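Local atomic coordinates of fiber protein 2 (Fowl adenovirus 1, PDB entry 2VTW), a protein that builds the homotrimeric short fibre of the virus, whose C-terminal head domain, the part in this chain, probably attaches the virion to a host receptor. Residues K51-T56 against N184-I189; A69-V74 against A168-C173; S102-R107 against A198-V203. All coordinates share one frame; numbering follows the deposited sequence.

Contact 1: K51-T56 against N184-I189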
loop_
_atom_site.group_PDB
_atom_site.type_symbol
_atom_site.label_atom_id
_atom_site.label_comp_id
_atom_site.label_asym_id
_atom_site.label_seq_id
_atom_site.Cartn_x
_atom_site.Cartn_y
_atom_site.Cartn_z
ATOM N N LYS A 51 -0.188 -12.693 15.762
ATOM C CA LYS A 51 -0.627 -14.113 15.902
ATOM C C LYS A 51 -1.405 -14.323 17.218
ATOM O O LYS A 51 -0.998 -13.823 18.264
ATOM C CB LYS A 51 0.564 -15.063 15.770
ATOM C CG LYS A 51 0.189 -16.542 15.700
ATOM C CD LYS A 51 1.438 -17.400 15.630
ATOM C CE LYS A 51 1.107 -18.882 15.632
ATOM N NZ LYS A 51 2.346 -19.612 15.268
ATOM N N VAL A 52 -2.550 -15.009 17.138
ATOM C CA VAL A 52 -3.372 -15.330 18.293
ATOM C C VAL A 52 -3.522 -16.866 18.383
ATOM O O VAL A 52 -3.938 -17.509 17.416
ATOM C CB VAL A 52 -4.759 -14.664 18.209
ATOM C CG1 VAL A 52 -5.502 -14.777 19.542
ATOM C CG2 VAL A 52 -4.629 -13.198 17.798
ATOM N N ASP A 53 -3.133 -17.432 19.527
ATOM C CA ASP A 53 -3.165 -18.883 19.814
ATOM C C ASP A 53 -4.254 -19.043 20.882
ATOM O O ASP A 53 -4.204 -18.381 21.923
ATOM C CB ASP A 53 -1.782 -19.326 20.310
ATOM C CG ASP A 53 -1.641 -20.859 20.512
ATOM O OD1 ASP A 53 -2.600 -21.544 20.939
ATOM O OD2 ASP A 53 -0.522 -21.371 20.276
ATOM N N THR A 54 -5.268 -19.861 20.606
ATOM C CA THR A 54 -6.391 -20.023 21.523
ATOM C C THR A 54 -5.948 -20.583 22.883
ATOM O O THR A 54 -6.619 -20.354 23.899
ATOM C CB THR A 54 -7.520 -20.902 20.926
ATOM O OG1 THR A 54 -7.000 -22.192 20.596
ATOM C CG2 THR A 54 -8.126 -20.238 19.680
ATOM N N THR A 55 -4.815 -21.283 22.900
ATOM C CA THR A 55 -4.275 -21.829 24.144
ATOM C C THR A 55 -3.452 -20.821 24.966
ATOM O O THR A 55 -3.102 -21.118 26.113
ATOM C CB THR A 55 -3.422 -23.118 23.912
ATOM O OG1 THR A 55 -2.156 -22.789 23.319
ATOM C CG2 THR A 55 -4.196 -24.146 23.036
ATOM N N THR A 56 -3.127 -19.653 24.412
ATOM C CA THR A 56 -2.386 -18.636 25.186
ATOM C C THR A 56 -3.040 -17.238 25.194
ATOM O O THR A 56 -2.464 -16.288 25.708
ATOM C CB THR A 56 -0.913 -18.530 24.722
ATOM O OG1 THR A 56 -0.852 -18.026 23.375
ATOM C CG2 THR A 56 -0.225 -19.877 24.811
ATOM N N ASN A 184 -10.558 -24.071 18.413
ATOM C CA ASN A 184 -9.165 -24.036 18.841
ATOM C C ASN A 184 -8.177 -23.985 17.689
ATOM O O ASN A 184 -8.500 -24.363 16.562
ATOM C CB ASN A 184 -8.879 -25.262 19.712
ATOM C CG ASN A 184 -9.480 -25.129 21.108
ATOM O OD1 ASN A 184 -10.432 -25.836 21.466
ATOM N ND2 ASN A 184 -8.929 -24.196 21.904
ATOM N N GLY A 185 -6.962 -23.542 17.994
ATOM C CA GLY A 185 -5.905 -23.446 17.010
ATOM C C GLY A 185 -5.321 -22.054 17.011
ATOM O O GLY A 185 -5.418 -21.341 18.001
ATOM N N THR A 186 -4.709 -21.679 15.888
ATOM C CA THR A 186 -4.001 -20.402 15.743
ATOM C C THR A 186 -4.359 -19.689 14.423
ATOM O O THR A 186 -4.792 -20.325 13.456
ATOM C CB THR A 186 -2.442 -20.568 15.828
ATOM O OG1 THR A 186 -1.918 -21.083 14.599
ATOM C CG2 THR A 186 -2.030 -21.475 17.012
ATOM N N VAL A 187 -4.192 -18.360 14.436
ATOM C CA VAL A 187 -4.348 -17.500 13.259
ATOM C C VAL A 187 -3.186 -16.517 13.298
ATOM O O VAL A 187 -2.856 -15.986 14.352
ATOM C CB VAL A 187 -5.705 -16.767 13.228
ATOM C CG1 VAL A 187 -5.886 -15.903 14.476
ATOM C CG2 VAL A 187 -5.844 -15.915 11.920
ATOM N N ALA A 188 -2.506 -16.372 12.170
ATOM C CA ALA A 188 -1.352 -15.511 12.039
ATOM C C ALA A 188 -1.524 -14.686 10.755
ATOM O O ALA A 188 -1.926 -15.215 9.694
ATOM C CB ALA A 188 -0.070 -16.311 12.005
ATOM N N ILE A 189 -1.239 -13.392 10.865
ATOM C CA ILE A 189 -1.565 -12.430 9.816
ATOM C C ILE A 189 -0.414 -11.481 9.645
ATOM O O ILE A 189 0.209 -11.070 10.626
ATOM C CB ILE A 189 -2.846 -11.636 10.147
ATOM C CG1 ILE A 189 -3.181 -10.626 9.037
ATOM C CG2 ILE A 189 -2.679 -10.908 11.460
ATOM C CD1 ILE A 189 -4.580 -10.066 9.113
#
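Thr54 meets Asn184 and Gly185 because its chi1 of 59° sets OG1 between the backbone N and the carbonyl carbon; Lys51 meets Ala188 and Thr186 through a first torsion of -172°, which turns CG away from its own N before the chain runs on extended. Lys51-Asp53 and Thr186-Ala188 pair antiparallel where strands 43-53 and 185-197 run side by side in the fibre head; Thr54 and Asn184 follow at the end of the pairing. Val52 and Val187 form the hydrogen-bonded pair: Val52 N gives to Val187 O at 3.0 Å and Val187 N returns the bond to Val52 O at 3.1 Å. Lys51 with Ala188 and Asp53 with Thr186 are the flanking non-hydrogen-bonded pairs, and their side chains share one face. There Lys51 CG lies 3.7 Å from Ala188 CB, while CE passes across Thr186. The methyl CG2 of Thr186 rests 3.6 Å from Asp53 CG; its hydroxyl is engaged elsewhere, with Thr139 OG1. Ala188 also packs on Ile110 of a second subunit. Next to the Asp53-Thr186 pair, Thr54 N donates to Gly185 O at 3.0 Å in a nearly straight bond (174° at the hydrogen). Thr54 OG1 then accepts two N-H groups, from Gly185 N at 2.9 Å and from Asn184 ND2 at 3.1 Å, with the hydroxyl oxygen close to the Asn184 amide plane. Asp53 OD1 accepts Thr55 N, which makes an Asx turn, and also the Thr55 hydroxyl, both from the same carboxylate face. The buried threonine thus carries the pairing beyond Asp53-Thr186, and the Asx turn probably helps fix the chain's course after Asp53.

Contact 2: A69-V74 against A168-C173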
loop_
_atom_site.group_PDB
_atom_site.type_symbol
_atom_site.label_atom_id
_atom_site.label_comp_id
_atom_site.label_asym_id
_atom_site.label_seq_id
_atom_site.Cartn_x
_atom_site.Cartn_y
_atom_site.Cartn_z
ATOM N N ALA A 69 -18.073 -12.271 17.953
ATOM C CA ALA A 69 -17.319 -11.063 17.617
ATOM C C ALA A 69 -16.338 -11.423 16.494
ATOM O O ALA A 69 -15.663 -12.445 16.580
ATOM C CB ALA A 69 -16.580 -10.529 18.844
ATOM N N ARG A 70 -16.307 -10.611 15.433
ATOM C CA ARG A 70 -15.379 -10.825 14.314
ATOM C C ARG A 70 -14.204 -9.815 14.256
ATOM O O ARG A 70 -13.187 -10.089 13.600
ATOM C CB ARG A 70 -16.160 -10.827 12.997
ATOM C CG ARG A 70 -17.068 -12.049 12.854
ATOM C CD ARG A 70 -17.792 -12.121 11.532
ATOM N NE ARG A 70 -18.778 -11.056 11.317
ATOM C CZ ARG A 70 -18.659 -10.027 10.465
ATOM N NH1 ARG A 70 -17.572 -9.848 9.704
ATOM N NH2 ARG A 70 -19.649 -9.145 10.365
ATOM N N TYR A 71 -14.334 -8.669 14.936
ATOM C CA TYR A 71 -13.306 -7.605 14.867
ATOM C C TYR A 71 -12.437 -7.588 16.098
ATOM O O TYR A 71 -12.873 -7.957 17.171
ATOM C CB TYR A 71 -13.924 -6.221 14.715
ATOM C CG TYR A 71 -14.690 -5.948 13.446
ATOM C CD1 TYR A 71 -15.036 -6.963 12.536
ATOM C CD2 TYR A 71 -15.119 -4.674 13.173
ATOM C CE1 TYR A 71 -15.757 -6.672 11.389
ATOM C CE2 TYR A 71 -15.857 -4.391 12.055
ATOM C CZ TYR A 71 -16.155 -5.380 11.162
ATOM O OH TYR A 71 -16.881 -5.050 10.049
ATOM N N PHE A 72 -11.189 -7.172 15.932
ATOM C CA PHE A 72 -10.342 -6.861 17.071
ATOM C C PHE A 72 -9.314 -5.794 16.732
ATOM O O PHE A 72 -8.892 -5.668 15.565
ATOM C CB PHE A 72 -9.691 -8.115 17.655
ATOM C CG PHE A 72 -8.610 -8.730 16.815
ATOM C CD1 PHE A 72 -7.305 -8.287 16.908
ATOM C CD2 PHE A 72 -8.890 -9.813 15.984
ATOM C CE1 PHE A 72 -6.305 -8.858 16.166
ATOM C CE2 PHE A 72 -7.892 -10.405 15.233
ATOM C CZ PHE A 72 -6.596 -9.938 15.328
ATOM N N THR A 73 -8.906 -5.035 17.751
ATOM C CA THR A 73 -8.048 -3.861 17.550
ATOM C C THR A 73 -6.712 -4.044 18.231
ATOM O O THR A 73 -6.629 -4.551 19.364
ATOM C CB THR A 73 -8.735 -2.583 18.058
ATOM O OG1 THR A 73 -9.977 -2.417 17.372
ATOM C CG2 THR A 73 -7.853 -1.329 17.878
ATOM N N VAL A 74 -5.671 -3.643 17.519
ATOM C CA VAL A 74 -4.326 -3.523 18.038
ATOM C C VAL A 74 -3.901 -2.034 17.900
ATOM O O VAL A 74 -4.082 -1.411 16.845
ATOM C CB VAL A 74 -3.347 -4.439 17.268
ATOM C CG1 VAL A 74 -1.876 -4.202 17.715
ATOM C CG2 VAL A 74 -3.735 -5.887 17.486
ATOM N N ALA A 168 -4.476 2.957 15.296
ATOM C CA ALA A 168 -5.384 1.845 15.545
ATOM C C ALA A 168 -5.464 0.954 14.291
ATOM O O ALA A 168 -5.684 1.460 13.179
ATOM C CB ALA A 168 -6.769 2.345 15.922
ATOM N N PHE A 169 -5.239 -0.346 14.484
ATOM C CA PHE A 169 -5.409 -1.376 13.452
ATOM C C PHE A 169 -6.571 -2.236 13.878
ATOM O O PHE A 169 -6.473 -2.911 14.894
ATOM C CB PHE A 169 -4.191 -2.281 13.361
ATOM C CG PHE A 169 -2.966 -1.639 12.783
ATOM C CD1 PHE A 169 -2.530 -1.966 11.520
ATOM C CD2 PHE A 169 -2.208 -0.759 13.533
ATOM C CE1 PHE A 169 -1.391 -1.407 10.991
ATOM C CE2 PHE A 169 -1.047 -0.176 12.999
ATOM C CZ PHE A 169 -0.641 -0.487 11.738
ATOM N N THR A 170 -7.680 -2.209 13.146
ATOM C CA THR A 170 -8.800 -3.096 13.458
ATOM C C THR A 170 -8.885 -4.202 12.412
ATOM O O THR A 170 -9.073 -3.937 11.210
ATOM C CB THR A 170 -10.136 -2.369 13.661
ATOM O OG1 THR A 170 -10.027 -1.411 14.733
ATOM C CG2 THR A 170 -11.244 -3.357 14.016
ATOM N N PHE A 171 -8.724 -5.431 12.895
ATOM C CA PHE A 171 -8.736 -6.643 12.080
ATOM C C PHE A 171 -10.155 -7.131 11.980
ATOM O O PHE A 171 -10.778 -7.426 12.990
ATOM C CB PHE A 171 -7.832 -7.696 12.707
ATOM C CG PHE A 171 -6.384 -7.290 12.736
ATOM C CD1 PHE A 171 -5.485 -7.830 11.842
ATOM C CD2 PHE A 171 -5.917 -6.358 13.658
ATOM C CE1 PHE A 171 -4.146 -7.449 11.842
ATOM C CE2 PHE A 171 -4.572 -5.964 13.672
ATOM C CZ PHE A 171 -3.687 -6.509 12.782
ATOM N N GLN A 172 -10.670 -7.208 10.758
ATOM C CA GLN A 172 -12.058 -7.520 10.523
ATOM C C GLN A 172 -12.168 -8.894 9.845
ATOM O O GLN A 172 -12.005 -9.010 8.614
ATOM C CB GLN A 172 -12.684 -6.421 9.680
ATOM C CG GLN A 172 -12.324 -5.008 10.203
ATOM C CD GLN A 172 -13.024 -3.888 9.484
ATOM O OE1 GLN A 172 -13.165 -2.785 10.027
ATOM N NE2 GLN A 172 -13.495 -4.151 8.262
ATOM N N CYS A 173 -12.415 -9.921 10.671
ATOM C CA CYS A 173 -12.541 -11.321 10.210
ATOM C C CYS A 173 -13.824 -11.548 9.430
ATOM O O CYS A 173 -14.899 -11.054 9.819
ATOM C CB CYS A 173 -12.525 -12.290 11.391
ATOM S SG CYS A 173 -10.994 -12.370 12.313
#
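Phe72 and Phe171 bring their rings almost parallel, planes 8° apart and centroids 4.8 Å apart, but slid so far that they barely overlap. What sits over the Phe72 face is instead Phe171 CB, in a CH-pi contact offset toward the rim; Phe72 CE1 reaches Phe171 CD2 at 3.6 Å. The opposite face of the sheet carries a true stack: Gln172 lays its CG over the centre of the Tyr71 ring, 3.8 Å from the centroid, and its amide stays within 9° of the ring plane. Farther along that face, Thr170 OG1 donates to Thr73 OG1 at 2.8 Å, and Thr73 OG1 in turn donates a hydrogen bond to Tyr124 O. At the other end Arg70, bent at chi3 (-66°), swings its guanidinium back, and NH1 meets Cys173 O edge-on at 2.9 Å, in the plane of both groups. Between the side chains, paired backbone bonds join Phe72 to Phe171 and Val74 to Phe169, Phe171 N to Phe72 O being 2.7 Å. Strand 71-76 pairs on its other side with strand 4-23, and strand 163-173 with strand 147-157; the buried Phe169 and Phe171 side chains pack on strands 43-53 and 185-197.

Contact 3: S102-R107 against A198-V203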
loop_
_atom_site.group_PDB
_atom_site.type_symbol
_atom_site.label_atom_id
_atom_site.label_comp_id
_atom_site.label_asym_id
_atom_site.label_seq_id
_atom_site.Cartn_x
_atom_site.Cartn_y
_atom_site.Cartn_z
ATOM N N SER A 102 10.469 9.875 17.126
ATOM C CA SER A 102 10.641 9.728 15.697
ATOM C C SER A 102 9.578 8.786 15.073
ATOM O O SER A 102 9.452 8.727 13.836
ATOM C CB SER A 102 12.044 9.227 15.391
ATOM O OG SER A 102 13.033 10.046 15.991
ATOM N N PHE A 103 8.805 8.088 15.906
ATOM C CA PHE A 103 7.796 7.152 15.421
ATOM C C PHE A 103 6.369 7.535 15.770
ATOM O O PHE A 103 5.431 6.765 15.538
ATOM C CB PHE A 103 8.177 5.731 15.863
ATOM C CG PHE A 103 9.541 5.398 15.470
ATOM C CD1 PHE A 103 9.827 5.003 14.159
ATOM C CD2 PHE A 103 10.599 5.620 16.344
ATOM C CE1 PHE A 103 11.124 4.771 13.768
ATOM C CE2 PHE A 103 11.906 5.394 15.940
ATOM C CZ PHE A 103 12.170 4.973 14.647
ATOM N N GLU A 104 6.209 8.757 16.282
ATOM C CA GLU A 104 4.909 9.317 16.527
ATOM C C GLU A 104 4.306 9.719 15.187
ATOM O O GLU A 104 4.929 10.450 14.425
ATOM C CB GLU A 104 5.013 10.558 17.399
ATOM C CG GLU A 104 3.671 11.136 17.821
ATOM C CD GLU A 104 3.795 12.511 18.509
ATOM O OE1 GLU A 104 4.933 12.907 18.885
ATOM O OE2 GLU A 104 2.731 13.155 18.685
ATOM N N PRO A 105 3.081 9.252 14.916
ATOM C CA PRO A 105 2.400 9.692 13.699
ATOM C C PRO A 105 1.885 11.123 13.833
ATOM O O PRO A 105 1.525 11.559 14.942
ATOM C CB PRO A 105 1.246 8.717 13.601
ATOM C CG PRO A 105 0.942 8.377 15.061
ATOM C CD PRO A 105 2.274 8.302 15.698
ATOM N N ALA A 106 1.857 11.855 12.723
ATOM C CA ALA A 106 1.300 13.204 12.723
ATOM C C ALA A 106 -0.155 13.197 13.125
ATOM O O ALA A 106 -0.859 12.203 12.974
ATOM C CB ALA A 106 1.503 13.897 11.327
ATOM N N ARG A 107 -0.619 14.317 13.661
ATOM C CA ARG A 107 -2.025 14.510 13.972
ATOM C C ARG A 107 -2.778 14.213 12.692
ATOM O O ARG A 107 -2.348 14.640 11.633
ATOM C CB ARG A 107 -2.270 15.978 14.374
ATOM C CG ARG A 107 -3.651 16.327 14.982
ATOM C CD ARG A 107 -3.966 17.885 14.890
ATOM N NE ARG A 107 -5.021 18.171 13.880
ATOM C CZ ARG A 107 -4.958 19.073 12.898
ATOM N NH1 ARG A 107 -3.909 19.865 12.732
ATOM N NH2 ARG A 107 -5.978 19.204 12.070
ATOM N N ALA A 198 4.568 11.117 9.590
ATOM C CA ALA A 198 5.112 11.216 10.933
ATOM C C ALA A 198 5.015 12.662 11.405
ATOM O O ALA A 198 5.101 13.568 10.596
ATOM C CB ALA A 198 6.580 10.778 10.910
ATOM N N ALA A 199 4.877 12.859 12.719
ATOM C CA ALA A 199 4.930 14.201 13.360
ATOM C C ALA A 199 6.205 14.957 13.023
ATOM O O ALA A 199 6.185 16.164 12.881
ATOM C CB ALA A 199 4.783 14.079 14.873
ATOM N N ARG A 200 7.316 14.263 12.854
ATOM C CA ARG A 200 8.581 14.947 12.564
ATOM C C ARG A 200 9.558 14.015 11.876
ATOM O O ARG A 200 9.393 12.809 11.950
ATOM C CB ARG A 200 9.206 15.448 13.889
ATOM C CG ARG A 200 9.427 14.340 14.905
ATOM C CD ARG A 200 9.765 14.855 16.262
ATOM N NE ARG A 200 8.664 15.611 16.852
ATOM C CZ ARG A 200 7.576 15.093 17.408
ATOM N NH1 ARG A 200 7.378 13.788 17.520
ATOM N NH2 ARG A 200 6.679 15.903 17.910
ATOM N N ALA A 201 10.587 14.569 11.233
ATOM C CA ALA A 201 11.725 13.786 10.769
ATOM C C ALA A 201 12.444 13.196 12.004
ATOM O O ALA A 201 12.169 13.603 13.135
ATOM C CB ALA A 201 12.679 14.642 9.901
ATOM N N PRO A 202 13.291 12.178 11.813
ATOM C CA PRO A 202 13.920 11.567 13.003
ATOM C C PRO A 202 14.779 12.547 13.854
ATOM O O PRO A 202 15.519 13.336 13.291
ATOM C CB PRO A 202 14.802 10.472 12.400
ATOM C CG PRO A 202 14.108 10.152 11.066
ATOM C CD PRO A 202 13.679 11.490 10.577
ATOM N N VAL A 203 14.625 12.478 15.182
ATOM C CA VAL A 203 15.415 13.284 16.144
ATOM C C VAL A 203 16.087 12.395 17.187
ATOM O O VAL A 203 15.471 11.441 17.694
ATOM C CB VAL A 203 14.550 14.300 16.924
ATOM C CG1 VAL A 203 14.287 15.506 16.083
ATOM C CG2 VAL A 203 13.244 13.653 17.404
HETATM O O HOH W 1 7.432 11.427 14.273
#
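Glu104 and Arg200 join two loops at one end of the beta-sandwich head: residues 102-107, between strands 92-94 and 115-116, and residues 198-203, which follow strand 185-197 close to the C-terminus. The regular backbone pairing is slight, a single bridge of Pro105 with Ala198, their CA atoms 4.2 Å apart. Among main-chain bonds, Ala199 N donates to Glu104 O at 3.0 Å, tilted from the carbonyl plane. A water oxygen lies 2.7 Å from Glu104 O, to which it probably donates, and accepts from Arg200 N at 3.2 Å, tying the two loops together a second time. A serine hydroxyl supplies the link at the far end: Ser102 OG accepts from Val203 N at 3.0 Å, and its own strongest partner is Ser99 O. Both loops are also gripped by Asn39 of strand 28-40, whose ND2 serves the carbonyls of Ser102 and Arg200. Van der Waals contact is modest: Ala106 CB lies against the Ala198 carbonyl, and Ser102 CB approaches Pro202 CA. The charged interaction is a salt bridge. Glu104 extends straight beyond CG, whereas Arg200 starts at chi1 57° and bends again at chi3, which curls the guanidinium back over its own loop, one face over the Ala199 methyl. Its NH1 has a further acceptor in Thr101 O, so this one nitrogen serves two acceptors. Carboxylate and guanidinium planes stand 43° apart: NH1 points at Glu104 OE1 from above the carboxylate plane, 2.9 Å away and nearly straight at 175°.

In the fold
Contacts 1 and 2 belong to the same mixed sheet and meet across the core of the head, where Ile189 CD1 of contact 1 packs 3.6 Å from Phe171 CD1 of contact 2; their centres are 14 Å apart. Strands 163-173 and 185-197 follow each other in the chain, so one connection leads from contact 2 to contact 1. Contact 3 lies on the other side of the chain's centre, its centre about 33 Å from that of contact 1 and about 25 Å from that of contact 2. Strand 185-197 spans much of this distance, starting in contact 1 and running to the loop of contact 3.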